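Long-range contact in AAR187Cp (PDB 3ZIL), which probably regulates the establishment of sister-chromatid cohesion by acting on cohesin, and is represented here by its all-helical Wap1 domain: residues R40-N52 / V131-K143. Sequence-based numbering, arbitrary orientation.
Sequences RNNMLRLCLDMMN and VKLNYQDLLRKLK
Leu138 of helix 129-141 lodges as a knob among Leu44, Cys47, Leu48 and Met51 of helix 36-52, its CD2 lying 3.9 Å from CD1 of Leu44. Leu44 returns the fit, entering a hole formed by Val131, Asn134, Tyr135 and Leu138, and its CD2 rests 3.6 Å from the carbonyl O of Val131. These reciprocal knobs-into-holes, with the axes of 40-52 and 131-141 inclined at 42°, form the tight buried part, which Phe89 of helix 81-93 extends by packing on Met51 and Leu142. Met51 bends at chi2 (72°) and chi3, bringing CE to 3.3 Å from the O of Lys141. Toward solvent, polar groups take over. Lys141 stretches out so that NZ donates a hydrogen bond to OD1 of Asn52 (3.2 Å), in the carbonyl plane and on a lone pair. The same NZ forms a salt bridge at 2.9 Å with OD1 of Asp137, on its syn lone pair, and this carboxylate also lies across the CD1 methyl of Leu48. An asparagine in place of Asp137 would probably leave the Lys141 ammonium without its counter-charge and less firmly directed at Asn52. The two helices are thus joined chiefly by apolar interlocking, with a charged lysine bridging their C-terminal ends at the surface.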
loop_
_atom_site.group_PDB
_atom_site.type_symbol
_atom_site.label_atom_id
_atom_site.label_comp_id
_atom_site.label_asym_id
_atom_site.label_seq_id
_atom_site.Cartn_x
_atom_site.Cartn_y
_atom_site.Cartn_z
ATOM N N ARG A 40 -21.967 0.046 25.312
ATOM C CA ARG A 40 -20.843 -0.868 25.048
ATOM C C ARG A 40 -21.171 -2.327 25.446
ATOM O O ARG A 40 -20.758 -3.269 24.746
ATOM C CB ARG A 40 -19.576 -0.418 25.759
ATOM C CG ARG A 40 -18.426 -1.344 25.470
ATOM C CD ARG A 40 -17.150 -0.945 26.175
ATOM N NE ARG A 40 -16.969 -1.181 27.617
ATOM C CZ ARG A 40 -17.632 -2.005 28.390
ATOM N NH1 ARG A 40 -18.601 -2.748 27.888
ATOM N NH2 ARG A 40 -17.310 -2.087 29.682
ATOM N N ASN A 41 -21.862 -2.482 26.583
ATOM C CA ASN A 41 -22.154 -3.801 27.113
ATOM C C ASN A 41 -23.195 -4.543 26.284
ATOM O O ASN A 41 -23.047 -5.761 26.022
ATOM C CB ASN A 41 -22.548 -3.713 28.602
ATOM C CG ASN A 41 -21.308 -3.489 29.515
ATOM O OD1 ASN A 41 -20.183 -3.328 29.034
ATOM N ND2 ASN A 41 -21.514 -3.446 30.789
ATOM N N ASN A 42 -24.229 -3.817 25.841
ATOM C CA ASN A 42 -25.189 -4.417 24.935
ATOM C C ASN A 42 -24.453 -4.777 23.635
ATOM O O ASN A 42 -24.744 -5.815 23.053
ATOM C CB ASN A 42 -26.371 -3.484 24.607
ATOM C CG ASN A 42 -27.348 -3.341 25.808
ATOM O OD1 ASN A 42 -28.250 -2.560 25.779
ATOM N ND2 ASN A 42 -27.145 -4.103 26.817
ATOM N N MET A 43 -23.564 -3.913 23.167
ATOM C CA MET A 43 -22.910 -4.208 21.820
ATOM C C MET A 43 -22.053 -5.483 21.985
ATOM O O MET A 43 -21.977 -6.365 21.076
ATOM C CB MET A 43 -22.086 -2.989 21.306
ATOM C CG MET A 43 -21.467 -3.235 19.877
ATOM S SD MET A 43 -20.631 -1.646 19.467
ATOM C CE MET A 43 -21.980 -0.483 19.238
ATOM N N LEU A 44 -21.387 -5.577 23.131
ATOM C CA LEU A 44 -20.590 -6.780 23.411
ATOM C C LEU A 44 -21.389 -8.070 23.375
ATOM O O LEU A 44 -21.019 -9.100 22.733
ATOM C CB LEU A 44 -19.824 -6.634 24.742
ATOM C CG LEU A 44 -19.035 -7.868 25.271
ATOM C CD1 LEU A 44 -17.995 -8.208 24.170
ATOM C CD2 LEU A 44 -18.345 -7.623 26.611
ATOM N N ARG A 45 -22.523 -8.029 24.044
ATOM C CA ARG A 45 -23.381 -9.135 24.133
ATOM C C ARG A 45 -23.952 -9.469 22.747
ATOM O O ARG A 45 -24.101 -10.647 22.393
ATOM C CB ARG A 45 -24.435 -8.791 25.178
ATOM C CG ARG A 45 -25.630 -9.735 25.198
ATOM C CD ARG A 45 -26.427 -9.446 26.505
ATOM N NE ARG A 45 -27.439 -10.463 26.643
ATOM C CZ ARG A 45 -28.475 -10.425 27.465
ATOM N NH1 ARG A 45 -28.671 -9.385 28.271
ATOM N NH2 ARG A 45 -29.348 -11.449 27.444
ATOM N N LEU A 46 -24.213 -8.449 21.920
ATOM C CA LEU A 46 -24.682 -8.687 20.547
ATOM C C LEU A 46 -23.643 -9.406 19.651
ATOM O O LEU A 46 -23.992 -10.377 18.902
ATOM C CB LEU A 46 -25.085 -7.365 19.917
ATOM C CG LEU A 46 -25.362 -7.324 18.412
ATOM C CD1 LEU A 46 -26.555 -8.220 18.117
ATOM C CD2 LEU A 46 -25.481 -5.876 17.844
ATOM N N CYS A 47 -22.400 -8.913 19.730
ATOM C CA CYS A 47 -21.278 -9.421 18.917
ATOM C C CYS A 47 -21.099 -10.873 19.318
ATOM O O CYS A 47 -20.937 -11.762 18.475
ATOM C CB CYS A 47 -19.994 -8.619 19.164
ATOM S SG CYS A 47 -20.160 -6.923 18.495
ATOM N N LEU A 48 -21.152 -11.115 20.618
ATOM C CA LEU A 48 -20.857 -12.484 21.116
ATOM C C LEU A 48 -21.958 -13.516 20.696
ATOM O O LEU A 48 -21.650 -14.605 20.222
ATOM C CB LEU A 48 -20.541 -12.462 22.595
ATOM C CG LEU A 48 -19.866 -13.729 23.174
ATOM C CD1 LEU A 48 -18.508 -14.104 22.565
ATOM C CD2 LEU A 48 -19.680 -13.487 24.652
ATOM N N ASP A 49 -23.229 -13.118 20.761
ATOM C CA ASP A 49 -24.338 -13.886 20.170
ATOM C C ASP A 49 -24.148 -14.157 18.663
ATOM O O ASP A 49 -24.349 -15.291 18.168
ATOM C CB ASP A 49 -25.651 -13.147 20.436
ATOM C CG ASP A 49 -26.001 -13.104 21.929
ATOM O OD1 ASP A 49 -25.344 -13.785 22.728
ATOM O OD2 ASP A 49 -26.918 -12.388 22.330
ATOM N N MET A 50 -23.774 -13.124 17.925
ATOM C CA MET A 50 -23.644 -13.214 16.462
ATOM C C MET A 50 -22.491 -14.111 16.152
ATOM O O MET A 50 -22.600 -14.964 15.301
ATOM C CB MET A 50 -23.329 -11.828 15.861
ATOM C CG MET A 50 -24.516 -10.894 15.915
ATOM S SD MET A 50 -24.189 -9.200 15.363
ATOM C CE MET A 50 -23.970 -9.642 13.658
ATOM N N MET A 51 -21.380 -13.914 16.852
ATOM C CA MET A 51 -20.212 -14.808 16.762
ATOM C C MET A 51 -20.626 -16.248 17.069
ATOM O O MET A 51 -20.180 -17.130 16.382
ATOM C CB MET A 51 -19.053 -14.366 17.686
ATOM C CG MET A 51 -17.811 -15.231 17.506
ATOM S SD MET A 51 -16.950 -14.922 15.912
ATOM C CE MET A 51 -15.924 -13.503 16.347
ATOM N N ASN A 52 -21.550 -16.471 18.031
ATOM C CA ASN A 52 -21.946 -17.823 18.402
ATOM C C ASN A 52 -23.134 -18.414 17.585
ATOM O O ASN A 52 -23.427 -19.613 17.678
ATOM C CB ASN A 52 -22.244 -17.862 19.932
ATOM C CG ASN A 52 -20.967 -17.736 20.799
ATOM O OD1 ASN A 52 -19.835 -17.895 20.315
ATOM N ND2 ASN A 52 -21.142 -17.368 22.072
ATOM N N VAL A 131 -18.651 -9.214 32.220
ATOM C CA VAL A 131 -18.312 -8.342 31.088
ATOM C C VAL A 131 -16.898 -8.737 30.645
ATOM O O VAL A 131 -16.664 -9.009 29.456
ATOM C CB VAL A 131 -18.489 -6.821 31.402
ATOM C CG1 VAL A 131 -17.651 -5.965 30.424
ATOM C CG2 VAL A 131 -19.965 -6.370 31.269
ATOM N N LYS A 132 -15.957 -8.833 31.604
ATOM C CA LYS A 132 -14.568 -9.133 31.294
ATOM C C LYS A 132 -14.415 -10.552 30.741
ATOM O O LYS A 132 -13.681 -10.786 29.761
ATOM C CB LYS A 132 -13.690 -8.981 32.539
ATOM C CG LYS A 132 -13.414 -7.577 33.000
ATOM C CD LYS A 132 -12.774 -7.694 34.386
ATOM C CE LYS A 132 -11.769 -6.588 34.571
ATOM N NZ LYS A 132 -12.511 -5.654 35.395
ATOM N N LEU A 133 -15.107 -11.519 31.351
ATOM C CA LEU A 133 -15.124 -12.884 30.776
ATOM C C LEU A 133 -15.690 -12.894 29.375
ATOM O O LEU A 133 -15.179 -13.606 28.504
ATOM C CB LEU A 133 -15.974 -13.829 31.592
ATOM C CG LEU A 133 -15.404 -14.967 32.421
ATOM C CD1 LEU A 133 -13.968 -14.764 32.895
ATOM C CD2 LEU A 133 -16.393 -15.162 33.564
ATOM N N ASN A 134 -16.795 -12.179 29.154
ATOM C CA ASN A 134 -17.429 -12.138 27.812
ATOM C C ASN A 134 -16.512 -11.543 26.759
ATOM O O ASN A 134 -16.477 -11.982 25.597
ATOM C CB ASN A 134 -18.772 -11.359 27.825
ATOM C CG ASN A 134 -19.951 -12.225 28.284
ATOM O OD1 ASN A 134 -19.852 -13.453 28.407
ATOM N ND2 ASN A 134 -21.067 -11.592 28.511
ATOM N N TYR A 135 -15.762 -10.546 27.196
ATOM C CA TYR A 135 -14.805 -9.844 26.321
ATOM C C TYR A 135 -13.631 -10.724 25.901
ATOM O O TYR A 135 -13.370 -10.840 24.716
ATOM C CB TYR A 135 -14.291 -8.624 27.033
ATOM C CG TYR A 135 -13.289 -7.852 26.243
ATOM C CD1 TYR A 135 -13.665 -7.236 25.028
ATOM C CD2 TYR A 135 -11.978 -7.655 26.730
ATOM C CE1 TYR A 135 -12.747 -6.437 24.316
ATOM C CE2 TYR A 135 -11.042 -6.898 26.001
ATOM C CZ TYR A 135 -11.436 -6.292 24.780
ATOM O OH TYR A 135 -10.519 -5.528 24.037
ATOM N N GLN A 136 -12.948 -11.344 26.883
ATOM C CA GLN A 136 -11.951 -12.422 26.608
ATOM C C GLN A 136 -12.461 -13.486 25.664
ATOM O O GLN A 136 -11.785 -13.916 24.728
ATOM C CB GLN A 136 -11.448 -13.132 27.896
ATOM C CG GLN A 136 -10.876 -12.270 29.046
ATOM C CD GLN A 136 -10.251 -10.903 28.662
ATOM O OE1 GLN A 136 -9.401 -10.798 27.731
ATOM N NE2 GLN A 136 -10.672 -9.824 29.410
ATOM N N ASP A 137 -13.659 -13.951 25.919
ATOM C CA ASP A 137 -14.228 -14.995 25.087
ATOM C C ASP A 137 -14.371 -14.494 23.608
ATOM O O ASP A 137 -13.934 -15.169 22.623
ATOM C CB ASP A 137 -15.530 -15.391 25.749
ATOM C CG ASP A 137 -16.413 -16.306 24.916
ATOM O OD1 ASP A 137 -16.076 -16.723 23.784
ATOM O OD2 ASP A 137 -17.515 -16.604 25.432
ATOM N N LEU A 138 -14.950 -13.300 23.436
ATOM C CA LEU A 138 -14.986 -12.704 22.083
ATOM C C LEU A 138 -13.625 -12.532 21.397
ATOM O O LEU A 138 -13.484 -12.920 20.227
ATOM C CB LEU A 138 -15.776 -11.385 22.068
ATOM C CG LEU A 138 -15.979 -10.811 20.645
ATOM C CD1 LEU A 138 -16.974 -11.638 19.791
ATOM C CD2 LEU A 138 -16.440 -9.374 20.823
ATOM N N LEU A 139 -12.667 -11.929 22.112
ATOM C CA LEU A 139 -11.316 -11.730 21.656
ATOM C C LEU A 139 -10.647 -12.996 21.120
ATOM O O LEU A 139 -10.039 -12.953 20.051
ATOM C CB LEU A 139 -10.449 -11.131 22.787
ATOM C CG LEU A 139 -9.806 -9.754 22.800
ATOM C CD1 LEU A 139 -10.625 -8.645 22.184
ATOM C CD2 LEU A 139 -9.344 -9.405 24.232
ATOM N N ARG A 140 -10.728 -14.100 21.865
ATOM C CA ARG A 140 -10.315 -15.435 21.353
ATOM C C ARG A 140 -10.970 -15.835 20.034
ATOM O O ARG A 140 -10.403 -16.593 19.294
ATOM C CB ARG A 140 -10.468 -16.572 22.422
ATOM C CG ARG A 140 -9.568 -16.341 23.651
ATOM C CD ARG A 140 -9.610 -17.454 24.690
ATOM N NE ARG A 140 -10.939 -17.765 25.226
ATOM C CZ ARG A 140 -11.408 -17.321 26.406
ATOM N NH1 ARG A 140 -10.659 -16.539 27.171
ATOM N NH2 ARG A 140 -12.626 -17.660 26.840
ATOM N N LYS A 141 -12.141 -15.315 19.712
ATOM C CA LYS A 141 -12.766 -15.644 18.433
ATOM C C LYS A 141 -12.596 -14.649 17.271
ATOM O O LYS A 141 -12.938 -14.979 16.156
ATOM C CB LYS A 141 -14.266 -15.878 18.662
ATOM C CG LYS A 141 -14.593 -17.257 19.214
ATOM C CD LYS A 141 -15.848 -17.233 20.091
ATOM C CE LYS A 141 -15.979 -18.581 20.814
ATOM N NZ LYS A 141 -17.097 -18.471 21.764
ATOM N N LEU A 142 -12.182 -13.400 17.547
ATOM C CA LEU A 142 -12.199 -12.337 16.503
ATOM C C LEU A 142 -11.068 -12.580 15.532
ATOM O O LEU A 142 -10.023 -13.104 15.916
ATOM C CB LEU A 142 -11.926 -10.993 17.162
ATOM C CG LEU A 142 -13.181 -10.411 17.846
ATOM C CD1 LEU A 142 -12.717 -9.264 18.698
ATOM C CD2 LEU A 142 -14.250 -9.992 16.784
ATOM N N LYS A 143 -11.291 -12.226 14.296
ATOM C CA LYS A 143 -10.255 -12.245 13.310
ATOM C C LYS A 143 -9.039 -11.372 13.720
ATOM O O LYS A 143 -7.903 -11.706 13.363
ATOM C CB LYS A 143 -10.856 -11.715 12.013
ATOM C CG LYS A 143 -9.951 -11.863 10.784
ATOM C CD LYS A 143 -10.750 -11.417 9.563
ATOM C CE LYS A 143 -12.039 -12.224 9.432
ATOM N NZ LYS A 143 -12.863 -11.843 8.254
#